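Local coordinates for protein lipid II:glycine glycyltransferase (Staphylococcus aureus, PDB 6SNR) that probably catalyses transfer of the first glycine of the pentaglycine interpeptide bridge from glycyl-tRNA to the lysine side chain of lipid II during peptidoglycan synthesis, at residues 9-12 and 13-17; 341-344 and 345-349; 27-30 and 31-35; 121-125 and 126-130. All blocks are in the same frame, centred on the assembly; numbering follows the deposited sequence.

Interaction 1 (9-12 and 13-17)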
loop_
_atom_site.group_PDB
_atom_site.type_symbol
_atom_site.label_atom_id
_atom_site.label_comp_id
_atom_site.label_asym_id
_atom_site.label_seq_id
_atom_site.Cartn_x
_atom_site.Cartn_y
_atom_site.Cartn_z
ATOM N N GLN A 9 22.420 3.331 -6.683
ATOM C CA GLN A 9 21.519 4.418 -7.046
ATOM C C GLN A 9 21.103 4.374 -8.512
ATOM O O GLN A 9 19.982 4.644 -8.843
ATOM C CB GLN A 9 22.155 5.770 -6.713
ATOM C CG GLN A 9 22.236 6.030 -5.253
ATOM C CD GLN A 9 23.478 5.506 -4.659
ATOM O OE1 GLN A 9 24.281 4.808 -5.317
ATOM N NE2 GLN A 9 23.698 5.875 -3.399
ATOM N N GLU A 10 22.031 4.028 -9.412
ATOM C CA GLU A 10 21.730 3.886 -10.801
ATOM C C GLU A 10 20.723 2.767 -11.064
ATOM O O GLU A 10 19.823 2.928 -11.848
ATOM C CB GLU A 10 23.026 3.685 -11.600
ATOM C CG GLU A 10 23.882 4.970 -11.648
ATOM C CD GLU A 10 25.295 4.751 -12.172
ATOM O OE1 GLU A 10 25.881 3.634 -12.161
ATOM O OE2 GLU A 10 25.875 5.790 -12.585
ATOM N N HIS A 11 20.937 1.625 -10.439
ATOM C CA HIS A 11 19.984 0.495 -10.491
ATOM C C HIS A 11 18.606 0.933 -10.023
ATOM O O HIS A 11 17.628 0.741 -10.705
ATOM C CB HIS A 11 20.485 -0.639 -9.592
ATOM C CG HIS A 11 19.545 -1.798 -9.497
ATOM N ND1 HIS A 11 18.524 -1.911 -8.571
ATOM C CD2 HIS A 11 19.476 -2.902 -10.281
ATOM C CE1 HIS A 11 17.913 -3.089 -8.757
ATOM N NE2 HIS A 11 18.438 -3.670 -9.817
ATOM N N ASP A 12 18.545 1.518 -8.839
ATOM C CA ASP A 12 17.270 1.940 -8.254
ATOM C C ASP A 12 16.562 2.975 -9.163
ATOM O O ASP A 12 15.357 2.926 -9.386
ATOM C CB ASP A 12 17.468 2.480 -6.831
ATOM C CG ASP A 12 17.822 1.398 -5.823
ATOM O OD1 ASP A 12 17.552 0.195 -6.172
ATOM O OD2 ASP A 12 18.340 1.732 -4.740
ATOM N N ALA A 13 17.327 3.902 -9.732
ATOM C CA ALA A 13 16.738 4.861 -10.672
ATOM C C ALA A 13 16.093 4.191 -11.882
ATOM O O ALA A 13 14.963 4.500 -12.292
ATOM C CB ALA A 13 17.787 5.905 -11.079
ATOM N N PHE A 14 16.809 3.216 -12.441
ATOM C CA PHE A 14 16.329 2.465 -13.570
ATOM C C PHE A 14 15.075 1.702 -13.209
ATOM O O PHE A 14 14.088 1.730 -13.981
ATOM C CB PHE A 14 17.408 1.499 -14.074
ATOM C CG PHE A 14 17.007 0.758 -15.321
ATOM C CD1 PHE A 14 16.321 -0.426 -15.269
ATOM C CD2 PHE A 14 17.311 1.282 -16.564
ATOM C CE1 PHE A 14 15.950 -1.088 -16.438
ATOM C CE2 PHE A 14 16.942 0.631 -17.720
ATOM C CZ PHE A 14 16.262 -0.564 -17.661
ATOM N N VAL A 15 15.063 1.007 -12.066
ATOM C CA VAL A 15 13.862 0.283 -11.600
ATOM C C VAL A 15 12.649 1.219 -11.412
ATOM O O VAL A 15 11.544 0.921 -11.839
ATOM C CB VAL A 15 14.142 -0.481 -10.285
ATOM C CG1 VAL A 15 12.874 -1.148 -9.703
ATOM C CG2 VAL A 15 15.269 -1.532 -10.487
ATOM N N LYS A 16 12.918 2.373 -10.835
ATOM C CA LYS A 16 11.849 3.311 -10.511
ATOM C C LYS A 16 11.227 3.872 -11.776
ATOM O O LYS A 16 10.007 4.101 -11.785
ATOM C CB LYS A 16 12.375 4.405 -9.577
ATOM C CG LYS A 16 12.599 3.913 -8.150
ATOM C CD LYS A 16 13.251 4.938 -7.239
ATOM C CE LYS A 16 13.205 4.608 -5.771
ATOM N NZ LYS A 16 13.639 5.733 -4.867
ATOM N N SER A 17 11.998 4.057 -12.841
ATOM C CA SER A 17 11.447 4.582 -14.118
ATOM C C SER A 17 11.020 3.553 -15.173
ATOM O O SER A 17 10.429 3.901 -16.214
ATOM C CB SER A 17 12.458 5.538 -14.748
ATOM O OG SER A 17 13.693 4.944 -15.008
#
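Val15 stands one helical turn after His11, and its side chain leans back over that residue. Its CB lies 3.7 Å from His11 O, close to the carbonyl ends of the preceding turn. At the branch point CG1 takes the position opposite the backbone N (chi1 175°), which swings CG2 back toward the imidazole. CG2 approaches to 3.3 Å from His11 O and 3.5 Å from His11 CE1. It sits above one ring face, displaced toward the rim, with 3.9 Å to the His11 ring centroid at 26° off the normal, a CH-pi contact. The main chain joins the same pair through Val15 N to His11 O, 2.9 Å.

The imidazole is also steadied at its edge: His11 ND1 points in plane at Asp12 OD1, a weak bond of 3.3 Å but almost straight at 174°. Asp12 OD2 is hydrogen-bonded to Thr27 OG1. On another flank Lys16 CG lies 3.2 Å from Asp12 O, while the amino group continues to a salt bridge with Asp225. Val54 of strand 50-61 packs on both His11 and Val15, so this i to i+4 pairing is the sheet-facing side of an alpha helix in an alpha/beta domain.

Interaction 2 (341-344 and 345-349)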
loop_
_atom_site.group_PDB
_atom_site.type_symbol
_atom_site.label_atom_id
_atom_site.label_comp_id
_atom_site.label_asym_id
_atom_site.label_seq_id
_atom_site.Cartn_x
_atom_site.Cartn_y
_atom_site.Cartn_z
ATOM N N MET A 341 -3.725 8.139 -0.500
ATOM C CA MET A 341 -3.783 8.181 -1.951
ATOM C C MET A 341 -3.383 9.548 -2.438
ATOM O O MET A 341 -2.614 9.680 -3.387
ATOM C CB MET A 341 -5.148 7.815 -2.461
ATOM C CG MET A 341 -5.515 6.351 -2.308
ATOM S SD MET A 341 -7.245 6.134 -2.827
ATOM C CE MET A 341 -7.494 4.389 -2.506
ATOM N N LYS A 342 -3.905 10.600 -1.798
ATOM C CA LYS A 342 -3.542 11.957 -2.194
ATOM C C LYS A 342 -2.046 12.237 -1.984
ATOM O O LYS A 342 -1.428 12.820 -2.878
ATOM C CB LYS A 342 -4.431 13.003 -1.480
ATOM C CG LYS A 342 -5.880 12.965 -1.966
ATOM C CD LYS A 342 -6.703 14.064 -1.271
ATOM C CE LYS A 342 -6.484 14.072 0.240
ATOM N NZ LYS A 342 -7.332 15.072 0.968
ATOM N N TYR A 343 -1.475 11.794 -0.855
ATOM C CA TYR A 343 -0.062 11.950 -0.558
ATOM C C TYR A 343 0.755 11.227 -1.626
ATOM O O TYR A 343 1.754 11.755 -2.122
ATOM C CB TYR A 343 0.310 11.358 0.821
ATOM C CG TYR A 343 1.786 11.447 1.115
ATOM C CD1 TYR A 343 2.667 10.468 0.711
ATOM C CD2 TYR A 343 2.313 12.548 1.766
ATOM C CE1 TYR A 343 4.015 10.579 0.953
ATOM C CE2 TYR A 343 3.660 12.669 2.015
ATOM C CZ TYR A 343 4.515 11.656 1.638
ATOM O OH TYR A 343 5.870 11.747 1.866
ATOM N N ALA A 344 0.325 10.035 -1.964
ATOM C CA ALA A 344 1.051 9.221 -2.936
ATOM C C ALA A 344 1.067 9.948 -4.293
ATOM O O ALA A 344 2.115 10.050 -4.952
ATOM C CB ALA A 344 0.425 7.827 -3.068
ATOM N N ARG A 345 -0.094 10.451 -4.732
ATOM C CA ARG A 345 -0.198 11.196 -5.987
ATOM C C ARG A 345 0.757 12.407 -5.962
ATOM O O ARG A 345 1.496 12.670 -6.944
ATOM C CB ARG A 345 -1.648 11.699 -6.184
ATOM C CG ARG A 345 -1.838 12.591 -7.416
ATOM C CD ARG A 345 -3.212 13.293 -7.432
ATOM N NE ARG A 345 -3.282 14.251 -6.324
ATOM C CZ ARG A 345 -4.393 14.572 -5.654
ATOM N NH1 ARG A 345 -5.575 14.060 -5.982
ATOM N NH2 ARG A 345 -4.301 15.398 -4.617
ATOM N N GLU A 346 0.772 13.127 -4.851
ATOM C CA GLU A 346 1.619 14.325 -4.740
ATOM C C GLU A 346 3.119 13.987 -4.769
ATOM O O GLU A 346 3.937 14.828 -5.173
ATOM C CB GLU A 346 1.218 15.141 -3.490
ATOM C CG GLU A 346 -0.160 15.806 -3.628
ATOM C CD GLU A 346 -0.329 16.555 -4.934
ATOM O OE1 GLU A 346 0.419 17.538 -5.141
ATOM O OE2 GLU A 346 -1.176 16.150 -5.767
ATOM N N HIS A 347 3.478 12.766 -4.336
ATOM C CA HIS A 347 4.865 12.284 -4.363
ATOM C C HIS A 347 5.290 11.816 -5.761
ATOM O O HIS A 347 6.489 11.601 -5.990
ATOM C CB HIS A 347 5.027 11.181 -3.284
ATOM C CG HIS A 347 6.445 10.803 -2.950
ATOM N ND1 HIS A 347 7.329 11.657 -2.323
ATOM C CD2 HIS A 347 7.118 9.638 -3.138
ATOM C CE1 HIS A 347 8.483 11.036 -2.132
ATOM N NE2 HIS A 347 8.377 9.809 -2.613
ATOM N N GLY A 348 4.354 11.663 -6.696
ATOM C CA GLY A 348 4.664 11.222 -8.059
ATOM C C GLY A 348 4.175 9.863 -8.482
ATOM O O GLY A 348 4.479 9.409 -9.575
ATOM N N ALA A 349 3.381 9.210 -7.632
ATOM C CA ALA A 349 2.814 7.932 -7.969
ATOM C C ALA A 349 1.538 8.068 -8.789
ATOM O O ALA A 349 0.709 8.975 -8.575
ATOM C CB ALA A 349 2.571 7.122 -6.713
#
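Ala344 and Ala349 meet where helix 332-347 ends in a Schellman motif, the turn that leads from this helix into strand 351-356 of a beta-alpha-beta unit. The backbone bonds define it. Ala349 N reaches back to Ala344 O at 3.1 Å, and Gly348 N bonds to Arg345 O at 3.0 Å. Gly348 makes the reversal with a positive phi of 112°, at which a CB would collide with the carbonyl oxygen of His347. Ala344 O is thus gripped by Ala349 N and, more weakly, by His347 N.

Apolar packing follows from the fold-back. The methyl groups of Ala344 and Ala349 stand 4.3 Å apart, CB to CB, and both touch Phe311 of strand 302-312 and Ile152. Tyr343, one turn before His347, turns its ring edge-to-face with Phe229.

Charged groups occupy another flank. Lys342 and Arg345 run side by side in the same direction, and the guanidinium lays one face toward Lys342 CA; Lys342 CG is 3.9 Å from Arg345 NH2. The charged ends stay 6.4 Å apart (Lys342 NZ to Arg345 NH2), and the carboxylates of Asp156, salt-bridged to NH2, and Glu346 probably balance the charge; Lys154 O accepts from NH1. The bend of Arg345 at chi3 (66°) brings NE to Glu346 OE2 in a 2.9 Å salt bridge; OE2 offers its anti lone pair and lies 16° out of the guanidinium plane.

Interaction 3 (27-30 and 31-35)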
loop_
_atom_site.group_PDB
_atom_site.type_symbol
_atom_site.label_atom_id
_atom_site.label_comp_id
_atom_site.label_asym_id
_atom_site.label_seq_id
_atom_site.Cartn_x
_atom_site.Cartn_y
_atom_site.Cartn_z
ATOM N N THR A 27 17.336 -1.826 -4.175
ATOM C CA THR A 27 18.402 -2.229 -3.323
ATOM C C THR A 27 18.092 -2.190 -1.818
ATOM O O THR A 27 18.541 -3.039 -1.073
ATOM C CB THR A 27 19.739 -1.489 -3.622
ATOM O OG1 THR A 27 19.635 -0.104 -3.227
ATOM C CG2 THR A 27 20.144 -1.579 -5.053
ATOM N N LYS A 28 17.308 -1.191 -1.360
ATOM C CA LYS A 28 16.974 -1.117 0.050
ATOM C C LYS A 28 15.940 -2.192 0.450
ATOM O O LYS A 28 15.881 -2.566 1.610
ATOM C CB LYS A 28 16.448 0.281 0.414
ATOM C CG LYS A 28 17.446 1.385 0.233
ATOM C CD LYS A 28 18.637 1.234 1.136
ATOM C CE LYS A 28 19.352 2.586 1.253
ATOM N NZ LYS A 28 18.457 3.678 1.781
ATOM N N TRP A 29 15.176 -2.692 -0.526
ATOM C CA TRP A 29 14.310 -3.869 -0.227
ATOM C C TRP A 29 15.195 -5.096 0.064
ATOM O O TRP A 29 14.968 -5.867 1.029
ATOM C CB TRP A 29 13.368 -4.159 -1.362
ATOM C CG TRP A 29 12.503 -5.320 -1.054
ATOM C CD1 TRP A 29 12.681 -6.607 -1.476
ATOM C CD2 TRP A 29 11.359 -5.333 -0.194
ATOM N NE1 TRP A 29 11.730 -7.407 -0.930
ATOM C CE2 TRP A 29 10.899 -6.660 -0.147
ATOM C CE3 TRP A 29 10.681 -4.354 0.547
ATOM C CZ2 TRP A 29 9.771 -7.026 0.566
ATOM C CZ3 TRP A 29 9.587 -4.719 1.274
ATOM C CH2 TRP A 29 9.138 -6.052 1.283
ATOM N N ALA A 30 16.235 -5.293 -0.741
ATOM C CA ALA A 30 17.208 -6.370 -0.419
ATOM C C ALA A 30 17.799 -6.225 0.952
ATOM O O ALA A 30 17.963 -7.218 1.670
ATOM C CB ALA A 30 18.296 -6.449 -1.478
ATOM N N GLU A 31 18.034 -4.988 1.402
ATOM C CA GLU A 31 18.538 -4.807 2.750
ATOM C C GLU A 31 17.602 -5.407 3.789
ATOM O O GLU A 31 18.062 -5.994 4.759
ATOM C CB GLU A 31 18.792 -3.325 3.087
ATOM C CG GLU A 31 19.917 -2.718 2.304
ATOM C CD GLU A 31 21.286 -3.113 2.809
ATOM O OE1 GLU A 31 21.408 -3.613 3.949
ATOM O OE2 GLU A 31 22.243 -2.923 2.033
ATOM N N THR A 32 16.281 -5.301 3.575
ATOM C CA THR A 32 15.297 -5.813 4.539
ATOM C C THR A 32 15.285 -7.329 4.614
ATOM O O THR A 32 14.863 -7.914 5.600
ATOM C CB THR A 32 13.853 -5.343 4.259
ATOM O OG1 THR A 32 13.290 -6.119 3.181
ATOM C CG2 THR A 32 13.777 -3.903 3.969
ATOM N N LYS A 33 15.740 -7.977 3.556
ATOM C CA LYS A 33 15.685 -9.421 3.519
ATOM C C LYS A 33 16.914 -10.097 4.138
ATOM O O LYS A 33 16.930 -11.327 4.290
ATOM C CB LYS A 33 15.473 -9.886 2.082
ATOM C CG LYS A 33 14.137 -9.423 1.502
ATOM C CD LYS A 33 12.945 -10.110 2.169
ATOM C CE LYS A 33 11.627 -9.670 1.553
ATOM N NZ LYS A 33 10.485 -10.456 2.112
ATOM N N LYS A 34 17.916 -9.312 4.511
ATOM C CA LYS A 34 19.080 -9.876 5.190
ATOM C C LYS A 34 18.637 -10.581 6.466
ATOM O O LYS A 34 19.166 -11.625 6.801
ATOM C CB LYS A 34 20.147 -8.804 5.491
ATOM C CG LYS A 34 20.869 -8.264 4.273
ATOM C CD LYS A 34 21.808 -7.127 4.685
ATOM C CE LYS A 34 22.687 -6.665 3.543
ATOM N NZ LYS A 34 23.633 -5.589 4.010
ATOM N N LEU A 35 17.645 -10.018 7.141
ATOM C CA LEU A 35 17.198 -10.490 8.445
ATOM C C LEU A 35 16.640 -11.899 8.360
ATOM O O LEU A 35 16.657 -12.633 9.359
ATOM C CB LEU A 35 16.140 -9.524 9.008
ATOM C CG LEU A 35 15.731 -9.682 10.470
ATOM C CD1 LEU A 35 16.908 -9.349 11.369
ATOM C CD2 LEU A 35 14.555 -8.764 10.787
HETATM O O HOH W 1 21.166 -3.940 -1.093
#
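Trp29 meets Thr32 and Lys33 in a local contact within helix 27-33, part of the sequence that links helix 8-17 to strand 39-47. The main evidence is a side-chain to backbone bond: Thr32 OG1 donates to Trp29 O at 2.7 Å, in the carbonyl plane and on a lone pair, because the hydroxyl occupies the crowded position between the backbone N and the carbonyl carbon (chi1 78°). The same OG1 lies above the centre of one face of the indole, 3.9 Å from its plane. Lys33, bent at chi2, brings CE obliquely to the NE1–CE2–CZ2 side of the indole, 3.4 Å from both Trp29 NE1 and Trp29 CZ2.

The backbone of this turn is partly 3-10 in character. Lys33 N is 3.0 Å from Ala30 O but stands well above that carbonyl plane, whereas its bond to Trp29 O is weak. Helices 8-17 and 27-33, between strand 2-3 and antiparallel strands 39-47, 50-61 and 68-78, are consistent with the paired first helices of a GNAT-like acetyltransferase fold, the clan of the FemABX family. Helix 210-220 covers Trp29 through Leu220 and Thr32 through Ala219, and strand 50-61 meets Ala30 at Gln56 and Leu58.

The solvent side is ionic. Lys34 NZ bridges to Glu31 OE1 at 3.0 Å on the syn side of the carboxylate, and a water donates to Thr27 O at 2.8 Å and, weakly, to Glu31 OE2.

Interaction 4 (121-125 and 126-130)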
loop_
_atom_site.group_PDB
_atom_site.type_symbol
_atom_site.label_atom_id
_atom_site.label_comp_id
_atom_site.label_asym_id
_atom_site.label_seq_id
_atom_site.Cartn_x
_atom_site.Cartn_y
_atom_site.Cartn_z
ATOM N N GLN A 121 5.807 -16.102 -24.286
ATOM C CA GLN A 121 6.409 -16.797 -25.445
ATOM C C GLN A 121 7.919 -16.860 -25.298
ATOM O O GLN A 121 8.556 -17.942 -25.443
ATOM C CB GLN A 121 6.021 -16.096 -26.755
ATOM C CG GLN A 121 4.556 -16.338 -27.118
ATOM C CD GLN A 121 4.167 -15.883 -28.525
ATOM O OE1 GLN A 121 4.989 -15.386 -29.290
ATOM N NE2 GLN A 121 2.895 -16.084 -28.873
ATOM N N ASN A 122 8.491 -15.717 -24.935
ATOM C CA ASN A 122 9.936 -15.543 -24.923
ATOM C C ASN A 122 10.556 -16.257 -23.738
ATOM O O ASN A 122 11.658 -16.824 -23.846
ATOM C CB ASN A 122 10.320 -14.034 -24.921
ATOM C CG ASN A 122 10.026 -13.318 -26.260
ATOM O OD1 ASN A 122 9.794 -13.953 -27.312
ATOM N ND2 ASN A 122 9.996 -11.992 -26.216
ATOM N N LEU A 123 9.856 -16.263 -22.605
ATOM C CA LEU A 123 10.317 -17.041 -21.455
ATOM C C LEU A 123 10.254 -18.555 -21.725
ATOM O O LEU A 123 11.169 -19.296 -21.379
ATOM C CB LEU A 123 9.543 -16.671 -20.168
ATOM C CG LEU A 123 9.816 -15.253 -19.631
ATOM C CD1 LEU A 123 8.799 -14.906 -18.573
ATOM C CD2 LEU A 123 11.234 -15.163 -19.061
ATOM N N LYS A 124 9.177 -18.985 -22.372
ATOM C CA LYS A 124 9.024 -20.381 -22.753
ATOM C C LYS A 124 10.163 -20.821 -23.675
ATOM O O LYS A 124 10.754 -21.851 -23.452
ATOM C CB LYS A 124 7.654 -20.628 -23.381
ATOM C CG LYS A 124 7.397 -22.090 -23.664
ATOM C CD LYS A 124 6.056 -22.314 -24.335
ATOM C CE LYS A 124 5.706 -23.799 -24.293
ATOM N NZ LYS A 124 4.414 -24.047 -24.994
ATOM N N ALA A 125 10.482 -20.005 -24.668
ATOM C CA ALA A 125 11.557 -20.288 -25.611
ATOM C C ALA A 125 12.931 -20.378 -24.963
ATOM O O ALA A 125 13.788 -21.163 -25.396
ATOM C CB ALA A 125 11.556 -19.251 -26.720
ATOM N N LEU A 126 13.144 -19.608 -23.893
ATOM C CA LEU A 126 14.397 -19.674 -23.154
ATOM C C LEU A 126 14.497 -20.830 -22.140
ATOM O O LEU A 126 15.515 -20.977 -21.486
ATOM C CB LEU A 126 14.626 -18.332 -22.422
ATOM C CG LEU A 126 14.959 -17.113 -23.291
ATOM C CD1 LEU A 126 14.856 -15.834 -22.481
ATOM C CD2 LEU A 126 16.351 -17.242 -23.883
ATOM N N GLY A 127 13.437 -21.609 -21.942
ATOM C CA GLY A 127 13.498 -22.751 -21.072
ATOM C C GLY A 127 12.865 -22.628 -19.690
ATOM O O GLY A 127 12.937 -23.561 -18.884
ATOM N N PHE A 128 12.221 -21.490 -19.420
ATOM C CA PHE A 128 11.526 -21.307 -18.157
ATOM C C PHE A 128 10.236 -22.125 -18.138
ATOM O O PHE A 128 9.557 -22.239 -19.161
ATOM C CB PHE A 128 11.073 -19.862 -17.947
ATOM C CG PHE A 128 12.163 -18.922 -17.462
ATOM C CD1 PHE A 128 12.353 -18.723 -16.119
ATOM C CD2 PHE A 128 12.938 -18.192 -18.359
ATOM C CE1 PHE A 128 13.346 -17.834 -15.658
ATOM C CE2 PHE A 128 13.931 -17.325 -17.905
ATOM C CZ PHE A 128 14.134 -17.152 -16.564
ATOM N N LYS A 129 9.955 -22.692 -16.994
ATOM C CA LYS A 129 8.697 -23.414 -16.738
ATOM C C LYS A 129 7.757 -22.541 -15.909
ATOM O O LYS A 129 8.146 -21.898 -14.935
ATOM C CB LYS A 129 8.972 -24.725 -16.032
ATOM C CG LYS A 129 10.088 -25.554 -16.686
ATOM C CD LYS A 129 9.866 -25.832 -18.168
ATOM C CE LYS A 129 11.085 -26.490 -18.790
ATOM N NZ LYS A 129 10.932 -26.607 -20.265
ATOM N N HIS A 130 6.489 -22.541 -16.300
ATOM C CA HIS A 130 5.462 -21.729 -15.646
ATOM C C HIS A 130 4.741 -22.466 -14.545
ATOM O O HIS A 130 4.413 -23.665 -14.710
ATOM C CB HIS A 130 4.459 -21.325 -16.712
ATOM C CG HIS A 130 3.432 -20.327 -16.273
ATOM N ND1 HIS A 130 2.089 -20.464 -16.585
ATOM C CD2 HIS A 130 3.538 -19.139 -15.613
ATOM C CE1 HIS A 130 1.422 -19.405 -16.151
ATOM N NE2 HIS A 130 2.278 -18.590 -15.546
HETATM O O HOH W 2 10.243 -23.766 -21.411
#
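Asn122 is bonded to Leu126 through its carbonyl: Leu126 N donates to Asn122 O at 3.2 Å, an i to i+4 bond near the end of helix 117-125. Leu126 CG lies 3.4 Å from the same oxygen. The carboxamide of Asn122 points elsewhere, its ND2 held by Tyr80 O.

Leu123 carries most of the contact. Its carbonyl oxygen takes Phe128 N at 3.1 Å (N-H...O angle 152°) and a weaker bond from Leu126 N, and it also faces the edge of the Phe128 ring in plane. The side chains then cross at a slant: Leu123 CD2 lies 3.5 Å from Phe128 CD2 and nearly as close to CE2. With CG of Phe128 beside its backbone N, the ring turns back under the helix end rather than outward. Both residues also touch Ile107 of strand 102-107 and Phe388 of strand 388-391, so the pair is buried against the sheet.

Lys124 closes the turn at its carbonyl. Gly127 N comes to 3.1 Å from Lys124 O, raised 62° out of the carbonyl plane. A bound water adds a second grip, donating to Lys124 O and to Phe128 O at 2.8 Å each while accepting from Lys129 NZ at 3.1 Å. After Ala125 and Leu126 the chain leaves helical angles at Gly127, with a phi of 103° that would jam any CB against the carbonyl oxygen of Leu126. Bonds from Phe128 N and Gly127 N into the last turn make this a Schellman C-cap, delivering the chain into the edge strand 129-130.

How the interactions relate
Interactions 1, 3 and 4 belong to the half of the chain built on the sheet of strands 2-3 to 129-130; interaction 2 lies on the other sheet and, about 12 Å from the chain centre, is the most central. All four are partly buried, each with one face packed on a sheet or neighbouring helix and a polar or charged face toward solvent. Only interactions 1 and 3 touch, through the Asp12–Thr27 bond joining successive helices that both pack on strand 50-61. Interactions 2 and 4, centres about 36 Å apart, share a glycine-based helix end; the first adds a salt bridge, the second a water bridge. To its helical bonds interaction 1 adds a CH-pi contact, interaction 3 a threonine hydroxyl and a Lys34–Glu31 salt bridge.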